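Local atomic coordinates of SsfS6 (Streptomyces sp. SF2575, PDB entry 4FZR), a protein that has the two-domain GT-B fold and belongs to the erythromycin biosynthesis protein CIII-like family. Residues T87-E92 against L97-R102; R102-L107 against E158-A163. All coordinates share one frame; numbering follows the deposited sequence.

Contact 1: T87-E92 against L97-R102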
loop_
_atom_site.group_PDB
_atom_site.type_symbol
_atom_site.label_atom_id
_atom_site.label_comp_id
_atom_site.label_asym_id
_atom_site.label_seq_id
_atom_site.Cartn_x
_atom_site.Cartn_y
_atom_site.Cartn_z
ATOM N N THR A 87 -27.881 23.938 -12.141
ATOM C CA THR A 87 -27.682 23.493 -13.515
ATOM C C THR A 87 -28.393 22.165 -13.731
ATOM O O THR A 87 -28.777 21.495 -12.771
ATOM C CB THR A 87 -26.188 23.314 -13.844
ATOM O OG1 THR A 87 -25.658 22.206 -13.107
ATOM C CG2 THR A 87 -25.406 24.570 -13.499
ATOM N N THR A 88 -28.560 21.783 -14.993
ATOM C CA THR A 88 -29.262 20.550 -15.321
ATOM C C THR A 88 -28.481 19.723 -16.341
ATOM O O THR A 88 -27.621 20.241 -17.052
ATOM C CB THR A 88 -30.697 20.827 -15.847
ATOM O OG1 THR A 88 -30.645 21.680 -16.998
ATOM C CG2 THR A 88 -31.553 21.485 -14.764
HETATM N N MSE A 89 -28.783 18.431 -16.384
HETATM C CA MSE A 89 -28.138 17.502 -17.303
HETATM C C MSE A 89 -28.606 17.697 -18.742
HETATM O O MSE A 89 -29.789 17.519 -19.040
HETATM C CB MSE A 89 -28.451 16.066 -16.877
HETATM C CG MSE A 89 -27.808 15.643 -15.569
HETATM SE SE MSE A 89 -26.032 14.884 -15.833
HETATM C CE MSE A 89 -26.516 13.383 -16.989
ATOM N N PRO A 90 -27.682 18.063 -19.645
ATOM C CA PRO A 90 -28.025 18.016 -21.069
ATOM C C PRO A 90 -28.315 16.580 -21.479
ATOM O O PRO A 90 -27.675 15.671 -20.951
ATOM C CB PRO A 90 -26.751 18.518 -21.757
ATOM C CG PRO A 90 -26.038 19.314 -20.719
ATOM C CD PRO A 90 -26.347 18.642 -19.418
ATOM N N ARG A 91 -29.255 16.367 -22.392
ATOM C CA ARG A 91 -29.583 15.006 -22.803
ATOM C C ARG A 91 -28.707 14.569 -23.974
ATOM O O ARG A 91 -28.348 13.395 -24.084
ATOM C CB ARG A 91 -31.067 14.876 -23.154
ATOM C CG ARG A 91 -31.535 13.433 -23.318
ATOM C CD ARG A 91 -31.306 12.614 -22.047
ATOM N NE ARG A 91 -31.483 11.181 -22.262
ATOM C CZ ARG A 91 -31.267 10.253 -21.334
ATOM N NH1 ARG A 91 -30.868 10.598 -20.116
ATOM N NH2 ARG A 91 -31.451 8.973 -21.623
ATOM N N GLU A 92 -28.358 15.513 -24.841
ATOM C CA GLU A 92 -27.418 15.238 -25.920
ATOM C C GLU A 92 -26.040 14.984 -25.323
ATOM O O GLU A 92 -25.656 15.614 -24.339
ATOM C CB GLU A 92 -27.364 16.401 -26.912
ATOM C CG GLU A 92 -28.658 16.614 -27.687
ATOM C CD GLU A 92 -28.490 17.559 -28.863
ATOM O OE1 GLU A 92 -29.069 18.665 -28.828
ATOM O OE2 GLU A 92 -27.784 17.190 -29.825
ATOM N N LEU A 97 -21.016 16.257 -22.066
ATOM C CA LEU A 97 -19.591 16.099 -21.804
ATOM C C LEU A 97 -18.982 17.398 -21.285
ATOM O O LEU A 97 -18.162 17.384 -20.370
ATOM C CB LEU A 97 -18.859 15.659 -23.075
ATOM C CG LEU A 97 -18.473 14.182 -23.164
ATOM C CD1 LEU A 97 -19.639 13.286 -22.773
ATOM C CD2 LEU A 97 -17.983 13.849 -24.570
ATOM N N GLU A 98 -19.383 18.517 -21.879
ATOM C CA GLU A 98 -18.883 19.820 -21.460
ATOM C C GLU A 98 -19.429 20.170 -20.080
ATOM O O GLU A 98 -18.734 20.764 -19.256
ATOM C CB GLU A 98 -19.269 20.891 -22.482
ATOM C CG GLU A 98 -18.593 20.707 -23.838
ATOM C CD GLU A 98 -19.218 21.546 -24.943
ATOM O OE1 GLU A 98 -20.435 21.822 -24.878
ATOM O OE2 GLU A 98 -18.486 21.926 -25.883
ATOM N N HIS A 99 -20.680 19.795 -19.835
ATOM C CA HIS A 99 -21.304 19.995 -18.535
ATOM C C HIS A 99 -20.472 19.316 -17.447
ATOM O O HIS A 99 -20.124 19.928 -16.437
ATOM C CB HIS A 99 -22.723 19.425 -18.554
ATOM C CG HIS A 99 -23.442 19.544 -17.249
ATOM N ND1 HIS A 99 -23.788 18.445 -16.488
ATOM C CD2 HIS A 99 -23.893 20.624 -16.570
ATOM C CE1 HIS A 99 -24.413 18.845 -15.398
ATOM N NE2 HIS A 99 -24.491 20.165 -15.421
ATOM N N ILE A 100 -20.155 18.045 -17.673
ATOM C CA ILE A 100 -19.296 17.280 -16.776
ATOM C C ILE A 100 -17.947 17.963 -16.581
ATOM O O ILE A 100 -17.465 18.100 -15.455
ATOM C CB ILE A 100 -19.053 15.865 -17.330
ATOM C CG1 ILE A 100 -20.309 15.008 -17.160
ATOM C CG2 ILE A 100 -17.869 15.207 -16.628
ATOM C CD1 ILE A 100 -20.224 13.651 -17.827
ATOM N N GLY A 101 -17.342 18.388 -17.685
ATOM C CA GLY A 101 -16.046 19.041 -17.651
ATOM C C GLY A 101 -16.019 20.268 -16.760
ATOM O O GLY A 101 -15.063 20.484 -16.018
ATOM N N ARG A 102 -17.071 21.077 -16.830
ATOM C CA ARG A 102 -17.142 22.294 -16.031
ATOM C C ARG A 102 -17.281 21.949 -14.549
ATOM O O ARG A 102 -16.780 22.670 -13.688
ATOM C CB ARG A 102 -18.296 23.186 -16.499
ATOM C CG ARG A 102 -18.127 23.698 -17.925
ATOM C CD ARG A 102 -19.107 24.814 -18.257
ATOM N NE ARG A 102 -20.496 24.361 -18.255
ATOM C CZ ARG A 102 -21.111 23.811 -19.301
ATOM N NH1 ARG A 102 -20.466 23.632 -20.448
ATOM N NH2 ARG A 102 -22.377 23.433 -19.200
#
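His99 reaches out from helix 93-122 against the 87-92 loop, and its imidazole carries most of the contact. NE2 meets Thr87 OG1 at 3.3 Å in a long but nearly straight hydrogen bond (173°), with the hydroxyl at the ring edge, near its plane; either partner could be the donor. Pro90 CD lies over one face, 4.1 Å from the centroid of the His99 ring and 26° off its normal, a CH-pi contact. The carbonyl oxygen of Thr88 sits above the same face, farther along the ring, 3.5 Å from NE2 of His99. Selenium of Met89, a selenomethionine, approaches obliquely, 4.3 Å from His99 ND1. That nitrogen is buried here without a polar partner in the model, so the ring is held through NE2 and by packing on its face.

The CB of His99 points toward the loop, and with CG anti to the backbone N (chi1 178°) the ring is carried on to Thr87. Around this first shell, Thr87 is tied to Ser79 through the backbone, while Pro90 also packs on Pro95 and Leu96 in the first turn of the helix. The helix thus runs back alongside the loop that precedes it. The arrangement is a surface loop folded onto the start of a long helix in the N-terminal domain of a GT-B protein.

Contact 2: R102-L107 against E158-A163; sequences RGYGRL and ELIKSA
Arg102 and Ala163 bring the two helices together, with 5.6 Å between the CA of Arg102 and the CA of Ala163. A methyl group is all that Ala163 places between the backbones, which suits so near an approach. Its CB points toward helix 93-122, and its carbonyl oxygen lies 3.9 Å from CG of Arg102. This is a van der Waals contact made by the aliphatic root of the arginine; the guanidinium plays no part in it. The chain bends at chi3 (-65°), and the charged end turns back over its own helix, where one face of the guanidinium lies above the carbonyl oxygen of Glu98; the side chain also touches Glu167, farther along helix 158-167.

One turn earlier on the second helix, Ile160 supplies the other point of contact. Its CG2 methyl is 3.9 Å from CD2 of Tyr104 and 4.2 Å from CE2 of Tyr104, so the branch meets one side of the phenol ring obliquely. CG2 stands anti to the backbone N, which places this methyl, rather than the longer CG1 arm, against the tyrosine. Both residues are buried, and the contact between them is purely apolar. The phenol hydroxyl finds its polar partner beyond the two helices, in a hydrogen bond to Glu331, and the ring also meets that of Tyr132.

Helix 158-167 follows strand 147-150 of the parallel sheet in the N-terminal domain, and helix 93-122 leads into strand 126-130 beside it. The contact thus joins the helices flanking two adjacent strands. Lys161 salt-bridges Glu149 on strand 147-150, whereas Arg106 salt-bridges Glu167.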
loop_
_atom_site.group_PDB
_atom_site.type_symbol
_atom_site.label_atom_id
_atom_site.label_comp_id
_atom_site.label_asym_id
_atom_site.label_seq_id
_atom_site.Cartn_x
_atom_site.Cartn_y
_atom_site.Cartn_z
ATOM N N ARG A 102 -17.071 21.077 -16.830
ATOM C CA ARG A 102 -17.142 22.294 -16.031
ATOM C C ARG A 102 -17.281 21.949 -14.549
ATOM O O ARG A 102 -16.780 22.670 -13.688
ATOM C CB ARG A 102 -18.296 23.186 -16.499
ATOM C CG ARG A 102 -18.127 23.698 -17.925
ATOM C CD ARG A 102 -19.107 24.814 -18.257
ATOM N NE ARG A 102 -20.496 24.361 -18.255
ATOM C CZ ARG A 102 -21.111 23.811 -19.301
ATOM N NH1 ARG A 102 -20.466 23.632 -20.448
ATOM N NH2 ARG A 102 -22.377 23.433 -19.200
ATOM N N GLY A 103 -17.955 20.839 -14.260
ATOM C CA GLY A 103 -18.040 20.335 -12.902
ATOM C C GLY A 103 -16.656 20.088 -12.333
ATOM O O GLY A 103 -16.299 20.616 -11.281
ATOM N N TYR A 104 -15.868 19.285 -13.041
ATOM C CA TYR A 104 -14.494 19.007 -12.636
ATOM C C TYR A 104 -13.675 20.286 -12.493
ATOM O O TYR A 104 -12.737 20.346 -11.697
ATOM C CB TYR A 104 -13.821 18.069 -13.636
ATOM C CG TYR A 104 -14.257 16.630 -13.503
ATOM C CD1 TYR A 104 -14.002 15.911 -12.340
ATOM C CD2 TYR A 104 -14.912 15.985 -14.543
ATOM C CE1 TYR A 104 -14.395 14.593 -12.216
ATOM C CE2 TYR A 104 -15.308 14.668 -14.429
ATOM C CZ TYR A 104 -15.048 13.976 -13.265
ATOM O OH TYR A 104 -15.442 12.664 -13.154
ATOM N N GLY A 105 -14.027 21.306 -13.269
ATOM C CA GLY A 105 -13.354 22.589 -13.181
ATOM C C GLY A 105 -13.700 23.308 -11.891
ATOM O O GLY A 105 -12.868 24.003 -11.308
ATOM N N ARG A 106 -14.936 23.139 -11.438
ATOM C CA ARG A 106 -15.393 23.812 -10.232
ATOM C C ARG A 106 -14.953 23.059 -8.984
ATOM O O ARG A 106 -14.899 23.632 -7.897
ATOM C CB ARG A 106 -16.913 23.971 -10.254
ATOM C CG ARG A 106 -17.410 24.878 -11.367
ATOM C CD ARG A 106 -18.849 25.298 -11.149
ATOM N NE ARG A 106 -19.797 24.208 -11.366
ATOM C CZ ARG A 106 -20.291 23.865 -12.553
ATOM N NH1 ARG A 106 -19.920 24.515 -13.650
ATOM N NH2 ARG A 106 -21.151 22.862 -12.648
ATOM N N LEU A 107 -14.648 21.774 -9.141
ATOM C CA LEU A 107 -14.093 20.982 -8.049
ATOM C C LEU A 107 -12.744 21.558 -7.643
ATOM O O LEU A 107 -12.372 21.535 -6.471
ATOM C CB LEU A 107 -13.935 19.519 -8.466
ATOM C CG LEU A 107 -13.133 18.622 -7.515
ATOM C CD1 LEU A 107 -13.738 18.623 -6.119
ATOM C CD2 LEU A 107 -13.039 17.202 -8.064
ATOM N N GLU A 158 -11.641 14.229 -24.704
ATOM C CA GLU A 158 -10.911 15.487 -24.610
ATOM C C GLU A 158 -11.885 16.631 -24.335
ATOM O O GLU A 158 -11.487 17.704 -23.884
ATOM C CB GLU A 158 -10.132 15.757 -25.900
ATOM C CG GLU A 158 -11.006 16.167 -27.079
ATOM C CD GLU A 158 -10.227 16.304 -28.375
ATOM O OE1 GLU A 158 -9.003 16.550 -28.317
ATOM O OE2 GLU A 158 -10.841 16.165 -29.454
ATOM N N LEU A 159 -13.163 16.390 -24.611
ATOM C CA LEU A 159 -14.207 17.386 -24.384
ATOM C C LEU A 159 -14.368 17.716 -22.905
ATOM O O LEU A 159 -14.619 18.867 -22.541
ATOM C CB LEU A 159 -15.541 16.894 -24.948
ATOM C CG LEU A 159 -15.932 17.476 -26.307
ATOM C CD1 LEU A 159 -16.264 18.955 -26.170
ATOM C CD2 LEU A 159 -14.826 17.258 -27.334
ATOM N N ILE A 160 -14.229 16.704 -22.055
ATOM C CA ILE A 160 -14.340 16.899 -20.616
ATOM C C ILE A 160 -13.179 17.752 -20.117
ATOM O O ILE A 160 -13.379 18.754 -19.430
ATOM C CB ILE A 160 -14.354 15.553 -19.860
ATOM C CG1 ILE A 160 -15.594 14.742 -20.251
ATOM C CG2 ILE A 160 -14.321 15.788 -18.352
ATOM C CD1 ILE A 160 -15.736 13.419 -19.519
ATOM N N LYS A 161 -11.965 17.354 -20.480
ATOM C CA LYS A 161 -10.768 18.077 -20.076
ATOM C C LYS A 161 -10.793 19.521 -20.568
ATOM O O LYS A 161 -10.552 20.447 -19.795
ATOM C CB LYS A 161 -9.523 17.357 -20.601
ATOM C CG LYS A 161 -8.204 17.958 -20.147
ATOM C CD LYS A 161 -7.106 16.902 -20.146
ATOM C CE LYS A 161 -5.889 17.338 -20.943
ATOM N NZ LYS A 161 -5.139 16.165 -21.473
ATOM N N SER A 162 -11.092 19.713 -21.849
ATOM C CA SER A 162 -11.081 21.047 -22.440
ATOM C C SER A 162 -12.174 21.935 -21.856
ATOM O O SER A 162 -11.969 23.133 -21.660
ATOM C CB SER A 162 -11.230 20.966 -23.961
ATOM O OG SER A 162 -12.448 20.342 -24.337
ATOM N N ALA A 163 -13.335 21.350 -21.581
ATOM C CA ALA A 163 -14.423 22.100 -20.972
ATOM C C ALA A 163 -14.015 22.512 -19.559
ATOM O O ALA A 163 -14.418 23.567 -19.069
ATOM C CB ALA A 163 -15.694 21.273 -20.947
#

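Both contacts use helix 93-122, and their centres lie about 10 Å apart. Arg102 belongs to the segments of both, but makes contact only in contact 2. Contact 1 is at the surface, where a loop with no regular structure folds onto the helix; contact 2 is partly buried and pairs two helices. The chemistry differs as well: contact 1 centres on a buried histidine ring with one hydrogen bond and a CH-pi contact, whereas contact 2 is van der Waals packing of aliphatic and aromatic groups and one backbone carbonyl. The chain separation also differs, from a local turn-back in contact 1 to 51 residues in contact 2. The two also meet directly, for Ala163 CB lies 3.5 Å from Glu98 O.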